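Rhusiopathiae surface protein B (Erysipelothrix rhusiopathiae, PDB 3V10) is a cell-wall-anchored surface adhesin that probably binds collagen through the N-terminal Ig-like region represented by this chain, its collagen-binding domain. Local coordinates at residues His208-Val211 with Asp212-Met216; Lys226-Ser229 with Ala230-Asn234; Val249-Lys253 with Glu254-Lys258; Thr294-Pro297 with Lys298-Asp302. All coordinates share one frame; numbering follows the deposited sequence.

Interaction 1. Residues His208-Val211 with Asp212-Met216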
# COMPACT_ATOMS: atom_id res chain seq x y z
N HIS A 208 5.76 -4.03 12.04
CA HIS A 208 6.50 -4.61 10.93
C HIS A 208 7.99 -4.64 11.22
O HIS A 208 8.47 -3.93 12.09
CB HIS A 208 6.21 -3.87 9.61
CG HIS A 208 6.51 -2.40 9.65
ND1 HIS A 208 7.12 -1.74 8.60
CD2 HIS A 208 6.23 -1.45 10.57
CE1 HIS A 208 7.21 -0.46 8.88
NE2 HIS A 208 6.68 -0.25 10.07
N LYS A 209 8.71 -5.51 10.51
CA LYS A 209 10.15 -5.65 10.71
C LYS A 209 10.86 -5.72 9.38
O LYS A 209 10.29 -6.12 8.36
CB LYS A 209 10.47 -6.94 11.49
CG LYS A 209 9.75 -7.13 12.80
CD LYS A 209 10.43 -8.21 13.63
CE LYS A 209 9.52 -8.71 14.74
NZ LYS A 209 8.86 -7.59 15.45
N LEU A 210 12.14 -5.36 9.39
CA LEU A 210 12.96 -5.40 8.19
C LEU A 210 13.10 -6.84 7.70
O LEU A 210 13.24 -7.77 8.49
CB LEU A 210 14.34 -4.79 8.48
CG LEU A 210 15.29 -4.59 7.29
CD1 LEU A 210 16.11 -3.32 7.48
CD2 LEU A 210 16.19 -5.81 7.15
N VAL A 211 13.05 -7.01 6.38
CA VAL A 211 13.21 -8.34 5.79
C VAL A 211 14.70 -8.60 5.59
O VAL A 211 15.37 -7.88 4.85
CB VAL A 211 12.48 -8.43 4.44
CG1 VAL A 211 12.80 -9.75 3.75
CG2 VAL A 211 10.97 -8.31 4.65
N ASP A 212 15.20 -9.63 6.26
CA ASP A 212 16.62 -9.99 6.19
C ASP A 212 17.16 -10.07 4.76
O ASP A 212 16.59 -10.74 3.91
CB ASP A 212 16.83 -11.32 6.91
CG ASP A 212 18.27 -11.79 6.86
OD1 ASP A 212 19.16 -11.00 7.24
OD2 ASP A 212 18.49 -12.94 6.45
N GLY A 213 18.28 -9.37 4.53
CA GLY A 213 18.93 -9.36 3.24
C GLY A 213 18.28 -8.58 2.11
O GLY A 213 18.66 -8.74 0.95
N SER A 214 17.34 -7.70 2.43
CA SER A 214 16.65 -6.94 1.39
C SER A 214 17.22 -5.55 1.11
O SER A 214 16.68 -4.82 0.27
CB SER A 214 15.17 -6.79 1.76
OG SER A 214 15.04 -5.95 2.89
N ILE A 215 18.29 -5.19 1.79
CA ILE A 215 18.88 -3.86 1.60
C ILE A 215 19.80 -3.75 0.39
O ILE A 215 20.75 -4.51 0.26
CB ILE A 215 19.70 -3.44 2.83
CG1 ILE A 215 18.80 -3.44 4.07
CG2 ILE A 215 20.29 -2.06 2.61
CD1 ILE A 215 19.56 -3.17 5.36
N MET A 216 19.50 -2.79 -0.48
CA MET A 216 20.31 -2.56 -1.67
C MET A 216 20.53 -1.05 -1.74
O MET A 216 19.85 -0.29 -1.07
CB MET A 216 19.58 -3.06 -2.92
CG MET A 216 19.26 -4.56 -2.91
SD MET A 216 20.70 -5.64 -3.06
CE MET A 216 20.66 -6.54 -1.57
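Leu210 meets Ile215 methyl to methyl, with CD1 of Leu210 4.1 Å from CD1 of Ile215 and the two side chains crossing at about a right angle. With CG trans to its backbone N (chi1 -173°), Leu210 sends its branch forward, past the start of the turn, to where the Ile215 chain comes back. Branched apolar residues suit both places, because each also packs on Leu247 and on Tyr265 of the adjacent strand 260-269.

Val211 follows and contributes chiefly its carbonyl. Its oxygen is gripped twice by one residue: Ser214 N donates to Val211 O at 3.1 Å with an N-H...O angle of 140°, and Ser214 OG donates to Val211 O at 2.8 Å, lying in the carbonyl plane on a lone pair. The hydroxyl therefore reinforces the backbone bond that closes the turn. Serine is apt here because its short arm folds back over its own backbone (chi1 68°), which also brings OG to 3.9 Å from Val211 CB. The same OG accepts from Asp266 N, so the turn is pinned to the neighbouring strand. Between the two ends, Gly213 takes a positive phi, readily reached without a side chain, and Asp212 sits on the exposed outer side.

Backbone bonds join Val211 to Asp266 and Met216 to Thr264, so five residue steps are matched by only two on the antiparallel partner; the turn takes up the extra length, while Ser214 and Ile215 still pack on Tyr265. The arrangement is a type II beta turn from Val211 to Ser214, interrupting strand 208-221 of an Ig-like collagen-binding domain.

Interaction 2. Residues Lys226-Ser229 with Ala230-Asn234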
# COMPACT_ATOMS: atom_id res chain seq x y z
N LYS A 226 24.81 2.98 -10.43
CA LYS A 226 25.15 1.60 -10.16
C LYS A 226 24.24 1.12 -9.04
O LYS A 226 24.12 1.77 -8.00
CB LYS A 226 26.62 1.48 -9.75
CG LYS A 226 27.06 2.49 -8.71
CD LYS A 226 28.57 2.50 -8.55
CE LYS A 226 29.09 1.15 -8.06
NZ LYS A 226 30.56 1.19 -7.86
N HIS A 227 23.57 0.00 -9.28
CA HIS A 227 22.67 -0.59 -8.30
C HIS A 227 23.48 -1.67 -7.60
O HIS A 227 23.74 -2.72 -8.18
CB HIS A 227 21.45 -1.19 -9.02
CG HIS A 227 20.43 -1.78 -8.11
ND1 HIS A 227 19.77 -1.05 -7.14
CD2 HIS A 227 19.95 -3.05 -8.01
CE1 HIS A 227 18.93 -1.84 -6.49
NE2 HIS A 227 19.02 -3.05 -7.00
N ILE A 228 23.88 -1.42 -6.36
CA ILE A 228 24.69 -2.38 -5.61
C ILE A 228 24.01 -2.92 -4.35
O ILE A 228 22.90 -2.52 -4.01
CB ILE A 228 26.06 -1.76 -5.21
CG1 ILE A 228 25.87 -0.64 -4.19
CG2 ILE A 228 26.77 -1.22 -6.46
CD1 ILE A 228 27.18 -0.02 -3.71
N SER A 229 24.70 -3.82 -3.67
CA SER A 229 24.15 -4.43 -2.45
C SER A 229 24.66 -3.71 -1.21
O SER A 229 25.58 -2.90 -1.29
CB SER A 229 24.55 -5.90 -2.36
OG SER A 229 25.95 -6.02 -2.14
N ALA A 230 24.05 -4.01 -0.08
CA ALA A 230 24.44 -3.42 1.19
C ALA A 230 25.88 -3.83 1.48
O ALA A 230 26.68 -3.04 1.96
CB ALA A 230 23.53 -3.91 2.30
N GLU A 231 26.20 -5.09 1.19
CA GLU A 231 27.54 -5.62 1.42
C GLU A 231 28.61 -4.85 0.65
O GLU A 231 29.68 -4.55 1.18
CB GLU A 231 27.59 -7.10 1.03
CG GLU A 231 26.80 -8.03 1.94
CD GLU A 231 25.30 -7.73 1.99
OE1 GLU A 231 24.70 -7.46 0.92
OE2 GLU A 231 24.73 -7.77 3.10
N ALA A 232 28.33 -4.55 -0.61
CA ALA A 232 29.26 -3.81 -1.44
C ALA A 232 29.38 -2.39 -0.92
O ALA A 232 30.48 -1.81 -0.87
CB ALA A 232 28.78 -3.80 -2.89
N PHE A 233 28.25 -1.82 -0.52
CA PHE A 233 28.21 -0.47 0.02
C PHE A 233 29.14 -0.39 1.23
O PHE A 233 29.92 0.56 1.37
CB PHE A 233 26.79 -0.11 0.45
CG PHE A 233 26.66 1.27 1.03
CD1 PHE A 233 26.50 2.38 0.21
CD2 PHE A 233 26.72 1.47 2.41
CE1 PHE A 233 26.40 3.66 0.74
CE2 PHE A 233 26.62 2.75 2.96
CZ PHE A 233 26.45 3.84 2.11
N ASN A 234 29.05 -1.39 2.10
CA ASN A 234 29.87 -1.43 3.31
C ASN A 234 31.36 -1.54 3.03
O ASN A 234 32.18 -1.22 3.89
CB ASN A 234 29.45 -2.60 4.20
CG ASN A 234 28.08 -2.41 4.81
OD1 ASN A 234 27.57 -1.29 4.89
ND2 ASN A 234 27.47 -3.50 5.26
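Ser229 caps the helix into which its own strand turns: this is a local strand-to-helix junction, at the end of strand 224-229, one of the two edge strands of a five-stranded antiparallel sheet. The short strand and helix segments lie nearly perpendicular, at 94°, so the chain bends sharply at the serine.

Two bonds fix the bend. The hydroxyl OG of Ser229 accepts from Ala232 N at 3.2 Å, and the line is fairly straight (160° at the hydrogen). The carbonyl O of Ser229 accepts from Phe233 N at 3.0 Å, the first full helical turn. Serine suits the cap because OG, held between the backbone N and the carbonyl carbon (chi1 68°), can meet an amide that no earlier carbonyl of the helix serves. The Glu231 carboxylate lies alongside, its OE1 3.6 Å from Ser229 OG.

Beneath the cap, Ile228 makes the apolar contacts. Its CB lies 4.1 Å from Ala232 CB, and its terminal CD1 reaches to 4.2 Å from Phe233 CB, touching the root of the side chain while the phenyl ring leads away into the interior. Ala230, small and buried, rests on Ile215 of the adjacent strand 208-221.

An apolar pair linking the residue before the N-cap to the fourth helical residue, Ile228 with Phe233, is the hydrophobic staple, here combined with a serine N-cap.

Interaction 3. Residues Val249-Lys253 with Glu254-Lys258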
# COMPACT_ATOMS: atom_id res chain seq x y z
N VAL A 249 22.61 4.41 8.51
CA VAL A 249 23.41 4.60 7.31
C VAL A 249 24.41 5.70 7.62
O VAL A 249 24.03 6.81 8.00
CB VAL A 249 22.55 5.04 6.11
CG1 VAL A 249 23.42 5.22 4.86
CG2 VAL A 249 21.46 4.01 5.85
N MET A 250 25.69 5.39 7.46
CA MET A 250 26.76 6.35 7.71
C MET A 250 27.60 6.49 6.44
O MET A 250 28.06 5.49 5.88
CB MET A 250 27.62 5.90 8.90
CG MET A 250 26.89 5.98 10.23
SD MET A 250 27.77 5.22 11.64
CE MET A 250 26.98 3.63 11.66
N ILE A 251 27.77 7.72 5.98
CA ILE A 251 28.55 7.98 4.77
C ILE A 251 29.63 9.03 5.01
O ILE A 251 29.32 10.19 5.32
CB ILE A 251 27.64 8.46 3.62
CG1 ILE A 251 26.49 7.49 3.42
CG2 ILE A 251 28.46 8.58 2.34
CD1 ILE A 251 25.45 7.96 2.41
N PRO A 252 30.90 8.64 4.89
CA PRO A 252 32.00 9.59 5.10
C PRO A 252 31.92 10.77 4.13
O PRO A 252 31.49 10.61 3.00
CB PRO A 252 33.25 8.74 4.85
CG PRO A 252 32.81 7.37 5.27
CD PRO A 252 31.42 7.28 4.70
N LYS A 253 32.35 11.94 4.58
CA LYS A 253 32.33 13.16 3.77
C LYS A 253 32.79 13.00 2.31
O LYS A 253 32.09 13.44 1.40
CB LYS A 253 33.15 14.24 4.48
CG LYS A 253 33.24 15.55 3.73
CD LYS A 253 34.15 16.53 4.45
CE LYS A 253 34.28 17.85 3.71
NZ LYS A 253 35.27 18.76 4.38
N GLU A 254 33.96 12.38 2.08
CA GLU A 254 34.50 12.20 0.71
C GLU A 254 33.65 11.29 -0.17
O GLU A 254 33.65 11.42 -1.39
CB GLU A 254 35.95 11.64 0.69
CG GLU A 254 36.79 11.66 2.00
CD GLU A 254 37.06 13.07 2.52
OE1 GLU A 254 36.84 14.03 1.76
OE2 GLU A 254 37.48 13.22 3.70
N LYS A 255 32.96 10.33 0.44
CA LYS A 255 32.11 9.41 -0.31
C LYS A 255 30.73 9.98 -0.61
O LYS A 255 30.11 9.66 -1.62
CB LYS A 255 31.98 8.08 0.46
CG LYS A 255 33.27 7.29 0.53
CD LYS A 255 33.85 6.99 -0.86
CE LYS A 255 35.07 6.08 -0.79
NZ LYS A 255 36.13 6.66 0.08
N ALA A 256 30.26 10.85 0.27
CA ALA A 256 28.95 11.48 0.11
C ALA A 256 29.00 12.61 -0.91
O ALA A 256 28.01 12.89 -1.58
CB ALA A 256 28.45 12.00 1.46
N ALA A 257 30.16 13.23 -1.03
CA ALA A 257 30.35 14.35 -1.95
C ALA A 257 29.81 14.13 -3.36
O ALA A 257 30.17 13.17 -4.04
CB ALA A 257 31.84 14.70 -2.03
N LYS A 258 28.94 15.05 -3.77
CA LYS A 258 28.33 15.05 -5.09
C LYS A 258 27.78 13.70 -5.55
O LYS A 258 27.74 13.40 -6.74
CB LYS A 258 29.36 15.57 -6.10
CG LYS A 258 29.98 16.89 -5.68
CD LYS A 258 31.10 17.34 -6.60
CE LYS A 258 31.69 18.66 -6.12
NZ LYS A 258 32.80 19.15 -7.00
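Ile251 CG2 presses on Ala256 CB at 3.5 Å, a close apolar contact between the end of the strand and the last residue of the one-turn helix. The methyl is directed there because CG2 stands trans to the backbone N while CG1 takes the other branch (chi1 -53°). Alanine, with a single methyl, suits a place where the strand end and the helix lie this close, and the same CG2 also lies 4.0 Å from Lys255 CB.

Next to this pair, Pro252 O serves two amides. Ala256 N approaches it at 3.0 Å, nearly along the C=O axis, whereas Lys255 N, also at 3.0 Å, comes from above the carbonyl plane, 49° out of it. Lys253 O then accepts from Ala257 N at 3.1 Å, with a weak second bond from Ala256 N.

Pro252 is the N-cap, a place proline tolerates well, since the N-H it lacks would have no helical carbonyl to meet; Ile251 before it and Ala256 four residues into the helix stand in the positions of a hydrophobic staple. Lacking a polar side chain, the cap residue is supplemented by Asp197, whose OD1 takes the N-H of Lys253.

Farther out, Ala256 is covered by Val194 and Val198, and Ile251 is paired by backbone bonds with Val198 of strand 198-204. On the outer side, the extended Lys253 chain ends with NZ 5.6 Å from Glu254 OE1, near but not in contact.

Interaction 4. Residues Thr294-Pro297 with Lys298-Asp302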
# COMPACT_ATOMS: atom_id res chain seq x y z
N THR A 294 20.21 20.06 11.44
CA THR A 294 19.61 19.24 12.49
C THR A 294 18.11 19.43 12.57
O THR A 294 17.46 18.87 13.45
CB THR A 294 20.20 19.62 13.87
OG1 THR A 294 19.87 20.98 14.17
CG2 THR A 294 21.71 19.46 13.88
N ASP A 295 17.56 20.19 11.64
CA ASP A 295 16.14 20.52 11.64
C ASP A 295 15.32 20.03 10.45
O ASP A 295 14.27 20.60 10.15
CB ASP A 295 16.00 22.04 11.74
CG ASP A 295 16.49 22.75 10.49
OD1 ASP A 295 17.24 22.14 9.69
OD2 ASP A 295 16.13 23.93 10.30
N THR A 296 15.78 18.99 9.78
CA THR A 296 15.04 18.48 8.63
C THR A 296 13.59 18.16 9.03
O THR A 296 13.35 17.44 10.00
CB THR A 296 15.71 17.23 8.06
OG1 THR A 296 17.08 17.53 7.76
CG2 THR A 296 15.01 16.77 6.78
N PRO A 297 12.61 18.71 8.30
CA PRO A 297 11.20 18.47 8.62
C PRO A 297 10.84 16.99 8.68
O PRO A 297 11.34 16.19 7.89
CB PRO A 297 10.47 19.19 7.49
CG PRO A 297 11.37 20.36 7.21
CD PRO A 297 12.74 19.71 7.22
N LYS A 298 9.97 16.62 9.62
CA LYS A 298 9.55 15.24 9.75
C LYS A 298 8.73 14.78 8.55
O LYS A 298 8.67 13.58 8.26
CB LYS A 298 8.71 15.03 11.01
CG LYS A 298 9.43 15.28 12.33
CD LYS A 298 8.57 14.75 13.48
CE LYS A 298 8.88 15.45 14.78
NZ LYS A 298 8.34 16.84 14.79
N HIS A 299 8.08 15.71 7.84
CA HIS A 299 7.29 15.27 6.70
C HIS A 299 8.20 14.66 5.64
O HIS A 299 7.75 13.88 4.79
CB HIS A 299 6.39 16.39 6.15
CG HIS A 299 7.11 17.59 5.63
ND1 HIS A 299 7.85 17.58 4.46
CD2 HIS A 299 7.16 18.87 6.08
CE1 HIS A 299 8.31 18.79 4.22
NE2 HIS A 299 7.91 19.59 5.19
N TYR A 300 9.49 14.99 5.70
CA TYR A 300 10.47 14.44 4.77
C TYR A 300 11.12 13.17 5.32
O TYR A 300 11.33 12.21 4.58
CB TYR A 300 11.61 15.43 4.50
CG TYR A 300 11.27 16.60 3.63
CD1 TYR A 300 10.49 16.45 2.48
CD2 TYR A 300 11.78 17.86 3.91
CE1 TYR A 300 10.23 17.52 1.63
CE2 TYR A 300 11.54 18.95 3.07
CZ TYR A 300 10.76 18.77 1.93
OH TYR A 300 10.52 19.83 1.09
N THR A 301 11.45 13.18 6.61
CA THR A 301 12.14 12.05 7.23
C THR A 301 11.28 10.91 7.76
O THR A 301 11.80 9.82 8.02
CB THR A 301 13.02 12.54 8.39
OG1 THR A 301 12.20 12.93 9.50
CG2 THR A 301 13.86 13.74 7.95
N ASP A 302 9.98 11.15 7.92
CA ASP A 302 9.07 10.13 8.44
C ASP A 302 7.94 9.86 7.46
O ASP A 302 7.49 10.77 6.76
CB ASP A 302 8.40 10.57 9.75
CG ASP A 302 9.38 10.97 10.83
OD1 ASP A 302 10.60 10.73 10.67
OD2 ASP A 302 8.91 11.52 11.85
O HOH W 1 13.63 14.80 11.11
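Pro297 lies against the imidazole of His299, its CB over one face, 3.7 Å from the ring centroid and 25° off the normal: a CH-pi contact. The phenol ring of Tyr300 meets the same proline differently, at its edge, where Tyr300 CD2 is 3.9 Å from Pro297 CD; Thr296 CG2 also lies near that edge. One face of the tyrosine ring receives the imidazole, with His299 CE1 3.2 Å above the plane over its centre. Reciprocally, Tyr300 CE1 lies in the imidazole plane at its edge. His299 reaches back to the proline because CG is set between backbone N and carbonyl carbon (chi1 62°).

Pro297 is the N-cap of the single-turn helix 298-301, and proline suits the place because an N-cap residue needs no N-H of its own for the helix, while its carbonyl remains available. Its O accepts from Thr301 N at 3.3 Å in the carbonyl plane, and from Tyr300 N at 3.1 Å, well above that plane.

On the inner side, Thr296 CG2 and Thr301 CG2 are tight at 3.4 Å. The other branch of Thr301, its OG1, accepts at 2.9 Å from a water that donates equally to Thr296 O, so threonine serves both an apolar and a polar need here. Tyr300 and Thr301 pack on Trp168 and Tyr167 of strand 167-173, while Ser281 of strand 276-286 bonds through its OG to Thr301 O and through its N to Asp302 OD1.

In the fold
Interactions 1 and 4 are surface contacts, while 2 and 3 are partly buried. Interactions 1 and 2 hold adjoining strands, 208-221 and 224-229, of the five-stranded sheet and touch directly, Met216 CB lying 3.5 Å from Ile228 O. Interaction 2 also reaches interaction 3, where Phe233 CZ packs 3.9 Å from Ile251 CG1, so both helix starts share apolar packing. Interaction 4 stands apart, its nearest atoms about 10 Å from interaction 1. Chemistry varies accordingly: a serine hydroxyl reinforces the turn in 1 as donor and caps the helix in 2 as acceptor, whereas 3 and 4 start from proline, with aromatic rings and water at 4.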